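Local coordinates for PCP domain (Thermobifida fusca, PDB 7KW3), which probably serves as the peptidyl carrier domain of a non-ribosomal peptide synthetase, carrying substrates on a covalently attached phosphopantetheine arm, at residues A28-F32 and F33-G37. Sequence-based numbering, arbitrary orientation.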
loop_
_atom_site.group_PDB
_atom_site.type_symbol
_atom_site.label_atom_id
_atom_site.label_comp_id
_atom_site.label_asym_id
_atom_site.label_seq_id
_atom_site.Cartn_x
_atom_site.Cartn_y
_atom_site.Cartn_z
ATOM N N ALA A 28 0.857 -4.027 -8.793
ATOM C CA ALA A 28 2.020 -3.839 -7.936
ATOM C C ALA A 28 2.842 -2.607 -8.302
ATOM O O ALA A 28 3.702 -2.207 -7.517
ATOM C CB ALA A 28 2.903 -5.083 -7.977
ATOM N N ASP A 29 2.609 -2.004 -9.464
ATOM C CA ASP A 29 3.287 -0.782 -9.863
ATOM C C ASP A 29 2.431 0.465 -9.641
ATOM O O ASP A 29 2.802 1.548 -10.101
ATOM C CB ASP A 29 3.708 -0.884 -11.329
ATOM C CG ASP A 29 2.531 -1.187 -12.257
ATOM O OD1 ASP A 29 1.383 -1.367 -11.778
ATOM O OD2 ASP A 29 2.763 -1.246 -13.478
ATOM N N ALA A 30 1.307 0.345 -8.944
ATOM C CA ALA A 30 0.409 1.475 -8.762
ATOM C C ALA A 30 0.997 2.520 -7.822
ATOM O O ALA A 30 1.624 2.191 -6.807
ATOM C CB ALA A 30 -0.931 0.998 -8.219
ATOM N N ASP A 31 0.779 3.786 -8.177
ATOM C CA ASP A 31 1.202 4.935 -7.387
ATOM C C ASP A 31 0.010 5.404 -6.567
ATOM O O ASP A 31 -1.024 5.780 -7.135
ATOM C CB ASP A 31 1.706 6.058 -8.297
ATOM C CG ASP A 31 2.259 7.254 -7.519
ATOM O OD1 ASP A 31 1.520 7.845 -6.700
ATOM O OD2 ASP A 31 3.442 7.603 -7.738
ATOM N N PHE A 32 0.168 5.410 -5.240
ATOM C CA PHE A 32 -0.960 5.698 -4.353
ATOM C C PHE A 32 -1.553 7.082 -4.624
ATOM O O PHE A 32 -2.780 7.240 -4.676
ATOM C CB PHE A 32 -0.517 5.565 -2.896
ATOM C CG PHE A 32 -1.640 5.634 -1.903
ATOM C CD1 PHE A 32 -2.563 4.601 -1.800
ATOM C CD2 PHE A 32 -1.760 6.721 -1.044
ATOM C CE1 PHE A 32 -3.596 4.654 -0.869
ATOM C CE2 PHE A 32 -2.789 6.777 -0.103
ATOM C CZ PHE A 32 -3.710 5.742 -0.020
ATOM N N PHE A 33 -0.704 8.087 -4.840
ATOM C CA PHE A 33 -1.229 9.432 -5.059
ATOM C C PHE A 33 -1.688 9.649 -6.495
ATOM O O PHE A 33 -2.609 10.441 -6.728
ATOM C CB PHE A 33 -0.187 10.467 -4.627
ATOM C CG PHE A 33 0.133 10.369 -3.171
ATOM C CD1 PHE A 33 -0.727 10.923 -2.220
ATOM C CD2 PHE A 33 1.228 9.633 -2.745
ATOM C CE1 PHE A 33 -0.465 10.789 -0.867
ATOM C CE2 PHE A 33 1.502 9.494 -1.391
ATOM C CZ PHE A 33 0.649 10.074 -0.448
ATOM N N ALA A 34 -1.105 8.944 -7.461
ATOM C CA ALA A 34 -1.641 9.022 -8.815
ATOM C C ALA A 34 -3.056 8.462 -8.888
ATOM O O ALA A 34 -3.832 8.859 -9.764
ATOM C CB ALA A 34 -0.722 8.283 -9.789
ATOM N N LEU A 35 -3.406 7.543 -7.989
ATOM C CA LEU A 35 -4.715 6.902 -7.960
ATOM C C LEU A 35 -5.703 7.617 -7.053
ATOM O O LEU A 35 -6.792 7.089 -6.800
ATOM C CB LEU A 35 -4.572 5.446 -7.514
ATOM C CG LEU A 35 -3.868 4.578 -8.541
ATOM C CD1 LEU A 35 -3.799 3.163 -8.036
ATOM C CD2 LEU A 35 -4.640 4.659 -9.846
ATOM N N GLY A 36 -5.344 8.789 -6.543
ATOM C CA GLY A 36 -6.237 9.573 -5.722
ATOM C C GLY A 36 -5.907 9.629 -4.243
ATOM O O GLY A 36 -6.746 10.096 -3.465
ATOM N N GLY A 37 -4.725 9.181 -3.826
ATOM C CA GLY A 37 -4.379 9.229 -2.416
ATOM C C GLY A 37 -4.247 10.650 -1.895
ATOM O O GLY A 37 -4.002 11.598 -2.637
#
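D31 and A34 meet in the loop that leads into helix 39-51, where one carboxylate oxygen fastens the chain that follows it. With CG anti to the backbone N (chi1 -176°), the D31 side chain folds over the next residues, and OD1 accepts two amides. A34 N makes the straighter bond, 2.9 Å from D31 OD1 at 160°, and reaches the oxygen from well above the carboxylate plane; F33 N makes a weak one, closing an Asx turn. D31 CB and A34 CB pack alongside each other 3.6 Å apart. The amide of L35 lies nearly in line with the D31 carbonyl, but its N-H is bent, and it also makes a weak, long bond to F32 O.

L35 lies back along the loop: its CD1 touches A30 CB at 3.6 Å, and its CG passes 3.4 Å from D31 O. L35 itself lies within a type I turn from F33 to G36, after which G37 N returns to F32 O at 2.9 Å. G36 has a positive phi, and G37, lacking a side chain, lets F32 CE2 lie 3.7 Å from its CA.

The two phenylalanines diverge yet still meet. CG of F33 lies opposite its carbonyl carbon, beside its N, an arrangement that sets CD2 of F32 over the centre of the F33 ring in a T-shaped stack, planes at 86° and centroids 5.5 Å apart. F32 is buried against Y17, L45 and V61, tying the loop to three helices, while the F33 ring meets that of F62.

The D-F-F-x-L-G-G sequence is characteristic of carrier-protein domains, in which it runs up to the conserved serine, here at the start of helix 39-51, which probably receives phosphopantetheine, as in related carrier domains.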